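Local coordinates for cycloserine biosynthesis protein DcsG (Streptomyces lavendulae, PDB 6JIL), which catalyses the ATP- and magnesium-dependent ring closure of O-ureido-D-serine to the antibiotic D-cycloserine, as a member of the ATP-grasp family, at residues A[135-149]-A[164-177]. Numbering follows the deposited sequence.
Sequences VVKPTDGCYSKDVQR and RLLANGSHVILQPY. With ADP (adenosine-5'-diphosphate), chain G.
Lys137 NZ donates to Gln175 OE1 at 2.6 Å, coming from above the amide plane, and the same ammonium also bonds N7 and the alpha-phosphate oxygen O1A of ADP. The lysine chain bends at its third torsion (chi3 76°), turning NZ toward the glutamine and the nucleotide. Gln175 OE1 takes a second bond from ADP N6, which also donates to Pro176 O, while Gln175 NE2 is hydrogen-bonded to Thr108 OG1. Beneath these groups strands 135-138 and 172-176 run antiparallel, Val135 pairing with Gln175 and Lys137 with Ile173; just past the strand ends Thr139 N adds a hydrogen bond to His171 O.

Tyr177 lies between two flat partners. The Arg149 guanidinium covers one ring face, planes at 15° and CZ 3.7 Å from the centroid, a cation-pi stack; ADP C2 lies over the opposite face, offset toward the rim at CE1, and Val135 CG2 meets the edge at CD1 (3.6 Å). Salt bridges from Arg149 to Glu133 and Asp182, the latter also bonded to Tyr177 OH, hold the stack in place.

On the other sheet face Val136 CG2 lies alongside Leu174 CD2, and Leu165 CD1 from helix 155-167 packs on the Pro138 ring. Farther out, in a salt bridge, Arg164 NH1 and NH2 both point at Asp146 OD1, which lies in the guanidinium plane but is met from above its own carboxylate plane, each at 3.0 Å.

Lys137 at N7, with Gln175 and Pro176 at N6, reads the adenine edge, while the lysine's charge probably offsets that of the alpha-phosphate and Ser144 N bonds the beta-phosphate oxygen O3B, as befits an ATP-grasp nucleotide pocket.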
loop_
_atom_site.group_PDB
_atom_site.type_symbol
_atom_site.label_atom_id
_atom_site.label_comp_id
_atom_site.label_asym_id
_atom_site.label_seq_id
_atom_site.Cartn_x
_atom_site.Cartn_y
_atom_site.Cartn_z
ATOM N N VAL A 135 14.371 5.925 8.464
ATOM C CA VAL A 135 13.191 5.213 8.910
ATOM C C VAL A 135 13.367 3.718 8.767
ATOM O O VAL A 135 13.996 3.242 7.817
ATOM C CB VAL A 135 11.946 5.639 8.103
ATOM C CG1 VAL A 135 10.699 4.908 8.609
ATOM C CG2 VAL A 135 11.761 7.138 8.204
ATOM N N VAL A 136 12.815 2.984 9.729
ATOM C CA VAL A 136 12.854 1.534 9.714
ATOM C C VAL A 136 11.420 1.059 9.538
ATOM O O VAL A 136 10.502 1.570 10.175
ATOM C CB VAL A 136 13.405 0.948 11.036
ATOM C CG1 VAL A 136 13.171 -0.574 11.065
ATOM C CG2 VAL A 136 14.897 1.271 11.172
ATOM N N LYS A 137 11.222 0.080 8.670
ATOM C CA LYS A 137 9.881 -0.430 8.442
ATOM C C LYS A 137 9.943 -1.792 7.771
ATOM O O LYS A 137 10.869 -2.074 7.012
ATOM C CB LYS A 137 9.100 0.526 7.537
ATOM C CG LYS A 137 9.501 0.411 6.074
ATOM C CD LYS A 137 8.732 1.357 5.159
ATOM C CE LYS A 137 9.225 2.787 5.269
ATOM N NZ LYS A 137 8.615 3.663 4.225
ATOM N N PRO A 138 8.962 -2.658 8.061
ATOM C CA PRO A 138 8.901 -3.991 7.465
ATOM C C PRO A 138 8.417 -3.818 6.029
ATOM O O PRO A 138 7.663 -2.896 5.736
ATOM C CB PRO A 138 7.873 -4.702 8.332
ATOM C CG PRO A 138 6.927 -3.588 8.673
ATOM C CD PRO A 138 7.874 -2.472 9.036
ATOM N N THR A 139 8.852 -4.688 5.128
ATOM C CA THR A 139 8.414 -4.575 3.742
ATOM C C THR A 139 6.976 -5.049 3.610
ATOM O O THR A 139 6.282 -4.699 2.649
ATOM C CB THR A 139 9.259 -5.429 2.817
ATOM O OG1 THR A 139 9.092 -6.805 3.173
ATOM C CG2 THR A 139 10.716 -5.040 2.924
ATOM N N ASP A 140 6.539 -5.862 4.570
ATOM C CA ASP A 140 5.184 -6.395 4.550
ATOM C C ASP A 140 4.305 -5.864 5.677
ATOM O O ASP A 140 4.000 -6.579 6.635
ATOM C CB ASP A 140 5.206 -7.933 4.565
ATOM C CG ASP A 140 5.939 -8.516 5.769
ATOM O OD1 ASP A 140 5.860 -9.749 5.957
ATOM O OD2 ASP A 140 6.598 -7.769 6.524
ATOM N N GLY A 141 3.892 -4.602 5.546
ATOM C CA GLY A 141 3.040 -3.985 6.548
ATOM C C GLY A 141 2.119 -2.932 5.960
ATOM O O GLY A 141 2.062 -2.751 4.744
ATOM N N CYS A 142 1.387 -2.247 6.834
ATOM C CA CYS A 142 0.471 -1.179 6.442
ATOM C C CYS A 142 -0.002 -0.447 7.685
ATOM O O CYS A 142 0.276 -0.861 8.816
ATOM C CB CYS A 142 -0.755 -1.731 5.694
ATOM S SG CYS A 142 -1.946 -2.690 6.699
ATOM N N TYR A 143 -0.713 0.652 7.464
ATOM C CA TYR A 143 -1.263 1.444 8.553
ATOM C C TYR A 143 -0.216 1.815 9.604
ATOM O O TYR A 143 -0.484 1.768 10.803
ATOM C CB TYR A 143 -2.409 0.659 9.189
ATOM C CG TYR A 143 -3.515 1.518 9.753
ATOM C CD1 TYR A 143 -4.174 2.451 8.955
ATOM C CD2 TYR A 143 -3.915 1.388 11.084
ATOM C CE1 TYR A 143 -5.210 3.241 9.471
ATOM C CE2 TYR A 143 -4.941 2.166 11.605
ATOM C CZ TYR A 143 -5.584 3.090 10.794
ATOM O OH TYR A 143 -6.599 3.858 11.317
ATOM N N SER A 144 0.977 2.181 9.144
ATOM C CA SER A 144 2.074 2.574 10.029
ATOM C C SER A 144 2.626 1.464 10.932
ATOM O O SER A 144 3.393 1.750 11.850
ATOM C CB SER A 144 1.642 3.752 10.908
ATOM O OG SER A 144 1.303 4.890 10.129
ATOM N N LYS A 145 2.264 0.207 10.683
ATOM C CA LYS A 145 2.760 -0.884 11.521
ATOM C C LYS A 145 4.289 -1.011 11.590
ATOM O O LYS A 145 4.973 -1.077 10.569
ATOM C CB LYS A 145 2.184 -2.224 11.071
ATOM C CG LYS A 145 2.514 -3.339 12.051
ATOM C CD LYS A 145 1.995 -4.687 11.606
ATOM C CE LYS A 145 2.172 -5.695 12.719
ATOM N NZ LYS A 145 1.555 -5.169 13.976
ATOM N N ASP A 146 4.803 -1.064 12.813
ATOM C CA ASP A 146 6.237 -1.191 13.087
ATOM C C ASP A 146 7.116 -0.239 12.291
ATOM O O ASP A 146 8.248 -0.577 11.937
ATOM C CB ASP A 146 6.702 -2.635 12.865
ATOM C CG ASP A 146 6.032 -3.613 13.818
ATOM O OD1 ASP A 146 6.050 -3.365 15.035
ATOM O OD2 ASP A 146 5.488 -4.635 13.353
ATOM N N VAL A 147 6.595 0.953 12.020
ATOM C CA VAL A 147 7.344 1.961 11.291
ATOM C C VAL A 147 7.866 2.957 12.312
ATOM O O VAL A 147 7.113 3.402 13.180
ATOM C CB VAL A 147 6.455 2.709 10.290
ATOM C CG1 VAL A 147 7.251 3.803 9.621
ATOM C CG2 VAL A 147 5.903 1.739 9.258
ATOM N N GLN A 148 9.149 3.300 12.220
ATOM C CA GLN A 148 9.741 4.241 13.165
ATOM C C GLN A 148 10.788 5.179 12.563
ATOM O O GLN A 148 11.454 4.858 11.576
ATOM C CB GLN A 148 10.357 3.490 14.358
ATOM C CG GLN A 148 9.363 2.644 15.149
ATOM C CD GLN A 148 9.928 2.125 16.468
ATOM O OE1 GLN A 148 9.353 1.229 17.095
ATOM N NE2 GLN A 148 11.049 2.694 16.899
ATOM N N ARG A 149 10.925 6.334 13.208
ATOM C CA ARG A 149 11.851 7.389 12.815
ATOM C C ARG A 149 13.031 7.434 13.788
ATOM O O ARG A 149 12.848 7.322 15.000
ATOM C CB ARG A 149 11.090 8.718 12.831
ATOM C CG ARG A 149 11.884 9.949 12.500
ATOM C CD ARG A 149 10.975 11.164 12.589
ATOM N NE ARG A 149 11.642 12.395 12.183
ATOM C CZ ARG A 149 10.999 13.515 11.879
ATOM N NH1 ARG A 149 9.676 13.558 11.938
ATOM N NH2 ARG A 149 11.679 14.585 11.499
ATOM N N ARG A 164 14.203 -7.308 15.448
ATOM C CA ARG A 164 12.878 -7.767 15.853
ATOM C C ARG A 164 12.038 -8.158 14.639
ATOM O O ARG A 164 11.272 -9.118 14.690
ATOM C CB ARG A 164 12.170 -6.662 16.662
ATOM C CG ARG A 164 10.728 -6.975 17.058
ATOM C CD ARG A 164 10.167 -5.950 18.064
ATOM N NE ARG A 164 9.952 -4.614 17.501
ATOM C CZ ARG A 164 8.905 -4.273 16.752
ATOM N NH1 ARG A 164 7.964 -5.168 16.473
ATOM N NH2 ARG A 164 8.797 -3.036 16.279
ATOM N N LEU A 165 12.192 -7.410 13.550
ATOM C CA LEU A 165 11.440 -7.668 12.326
ATOM C C LEU A 165 11.974 -8.864 11.551
ATOM O O LEU A 165 11.210 -9.650 10.992
ATOM C CB LEU A 165 11.453 -6.427 11.426
ATOM C CG LEU A 165 10.687 -5.232 11.992
ATOM C CD1 LEU A 165 10.686 -4.085 10.992
ATOM C CD2 LEU A 165 9.269 -5.664 12.300
ATOM N N LEU A 166 13.292 -8.991 11.510
ATOM C CA LEU A 166 13.910 -10.106 10.811
ATOM C C LEU A 166 13.533 -11.401 11.522
ATOM O O LEU A 166 13.271 -12.421 10.882
ATOM C CB LEU A 166 15.432 -9.938 10.798
ATOM C CG LEU A 166 15.950 -8.660 10.129
ATOM C CD1 LEU A 166 17.466 -8.605 10.237
ATOM C CD2 LEU A 166 15.509 -8.622 8.665
ATOM N N ALA A 167 13.497 -11.344 12.850
ATOM C CA ALA A 167 13.162 -12.504 13.664
ATOM C C ALA A 167 11.801 -13.068 13.293
ATOM O O ALA A 167 11.583 -14.272 13.371
ATOM C CB ALA A 167 13.186 -12.131 15.142
ATOM N N ASN A 168 10.883 -12.192 12.901
ATOM C CA ASN A 168 9.547 -12.621 12.513
ATOM C C ASN A 168 9.595 -13.080 11.059
ATOM O O ASN A 168 8.579 -13.451 10.481
ATOM C CB ASN A 168 8.551 -11.466 12.697
ATOM C CG ASN A 168 7.133 -11.833 12.283
ATOM O OD1 ASN A 168 6.666 -12.947 12.535
ATOM N ND2 ASN A 168 6.432 -10.888 11.660
ATOM N N GLY A 169 10.790 -13.051 10.474
ATOM C CA GLY A 169 10.957 -13.479 9.101
ATOM C C GLY A 169 10.508 -12.486 8.046
ATOM O O GLY A 169 10.188 -12.876 6.925
ATOM N N SER A 170 10.477 -11.206 8.390
ATOM C CA SER A 170 10.078 -10.168 7.446
ATOM C C SER A 170 11.332 -9.484 6.908
ATOM O O SER A 170 12.360 -9.450 7.583
ATOM C CB SER A 170 9.224 -9.096 8.139
ATOM O OG SER A 170 8.011 -9.608 8.657
ATOM N N HIS A 171 11.255 -8.956 5.692
ATOM C CA HIS A 171 12.379 -8.217 5.132
ATOM C C HIS A 171 12.196 -6.814 5.702
ATOM O O HIS A 171 11.074 -6.397 5.969
ATOM C CB HIS A 171 12.311 -8.165 3.607
ATOM C CG HIS A 171 12.926 -9.348 2.930
ATOM N ND1 HIS A 171 12.384 -10.613 2.998
ATOM C CD2 HIS A 171 14.039 -9.455 2.165
ATOM C CE1 HIS A 171 13.134 -11.449 2.302
ATOM N NE2 HIS A 171 14.144 -10.773 1.786
ATOM N N VAL A 172 13.285 -6.086 5.897
ATOM C CA VAL A 172 13.201 -4.741 6.452
ATOM C C VAL A 172 13.746 -3.715 5.486
ATOM O O VAL A 172 14.765 -3.938 4.834
ATOM C CB VAL A 172 13.987 -4.636 7.779
ATOM C CG1 VAL A 172 13.928 -3.214 8.323
ATOM C CG2 VAL A 172 13.413 -5.618 8.794
ATOM N N ILE A 173 13.057 -2.587 5.389
ATOM C CA ILE A 173 13.487 -1.519 4.509
ATOM C C ILE A 173 14.025 -0.348 5.314
ATOM O O ILE A 173 13.438 0.052 6.314
ATOM C CB ILE A 173 12.326 -1.041 3.592
ATOM C CG1 ILE A 173 12.176 -2.008 2.418
ATOM C CG2 ILE A 173 12.594 0.360 3.069
ATOM C CD1 ILE A 173 11.067 -1.653 1.475
ATOM N N LEU A 174 15.168 0.173 4.878
ATOM C CA LEU A 174 15.801 1.321 5.514
ATOM C C LEU A 174 15.740 2.459 4.507
ATOM O O LEU A 174 16.134 2.288 3.355
ATOM C CB LEU A 174 17.269 1.018 5.844
ATOM C CG LEU A 174 17.575 -0.144 6.794
ATOM C CD1 LEU A 174 19.083 -0.283 6.969
ATOM C CD2 LEU A 174 16.909 0.099 8.133
ATOM N N GLN A 175 15.225 3.611 4.924
ATOM C CA GLN A 175 15.150 4.762 4.026
ATOM C C GLN A 175 15.537 6.033 4.755
ATOM O O GLN A 175 15.329 6.161 5.959
ATOM C CB GLN A 175 13.728 4.982 3.482
ATOM C CG GLN A 175 13.045 3.794 2.861
ATOM C CD GLN A 175 11.617 4.112 2.442
ATOM O OE1 GLN A 175 10.840 4.665 3.219
ATOM N NE2 GLN A 175 11.266 3.758 1.213
ATOM N N PRO A 176 16.122 6.990 4.032
ATOM C CA PRO A 176 16.477 8.228 4.718
ATOM C C PRO A 176 15.151 8.933 4.981
ATOM O O PRO A 176 14.201 8.756 4.221
ATOM C CB PRO A 176 17.316 8.964 3.685
ATOM C CG PRO A 176 16.747 8.483 2.380
ATOM C CD PRO A 176 16.595 7.002 2.637
ATOM N N TYR A 177 15.073 9.708 6.054
ATOM C CA TYR A 177 13.845 10.428 6.350
ATOM C C TYR A 177 13.712 11.618 5.401
ATOM O O TYR A 177 14.572 12.501 5.385
ATOM C CB TYR A 177 13.845 10.944 7.791
ATOM C CG TYR A 177 12.509 11.518 8.179
ATOM C CD1 TYR A 177 11.457 10.682 8.555
ATOM C CD2 TYR A 177 12.262 12.885 8.092
ATOM C CE1 TYR A 177 10.190 11.194 8.827
ATOM C CE2 TYR A 177 10.994 13.409 8.360
ATOM C CZ TYR A 177 9.963 12.557 8.723
ATOM O OH TYR A 177 8.702 13.055 8.959
HETATM P PB ADP G . 2.664 2.012 5.567
HETATM O O1B ADP G . 1.751 3.335 5.433
HETATM O O2B ADP G . 2.267 1.000 4.495
HETATM O O3B ADP G . 2.437 1.395 6.965
HETATM P PA ADP G . 4.585 3.857 4.881
HETATM O O1A ADP G . 5.662 3.798 3.895
HETATM O O2A ADP G . 3.334 4.559 4.194
HETATM O O3A ADP G . 4.255 2.336 5.374
HETATM O "O5'" ADP G . 5.112 4.692 6.151
HETATM C "C5'" ADP G . 4.003 5.093 6.956
HETATM C "C4'" ADP G . 4.150 6.585 7.280
HETATM O "O4'" ADP G . 5.457 6.844 7.840
HETATM C "C3'" ADP G . 4.021 7.437 6.023
HETATM O "O3'" ADP G . 2.671 7.810 5.774
HETATM C "C2'" ADP G . 4.932 8.631 6.320
HETATM O "O2'" ADP G . 4.227 9.684 6.984
HETATM C "C1'" ADP G . 6.046 8.020 7.201
HETATM N N9 ADP G . 7.244 7.655 6.394
HETATM C C8 ADP G . 7.654 6.393 6.040
HETATM N N7 ADP G . 8.774 6.442 5.381
HETATM C C5 ADP G . 9.164 7.727 5.259
HETATM C C6 ADP G . 10.367 8.365 4.850
HETATM N N6 ADP G . 11.382 7.641 4.241
HETATM N N1 ADP G . 10.509 9.684 5.083
HETATM C C2 ADP G . 9.559 10.399 5.687
HETATM N N3 ADP G . 8.420 9.843 6.094
HETATM C C4 ADP G . 8.180 8.532 5.905
HETATM O O HOH W 1 8.873 -9.336 4.580
#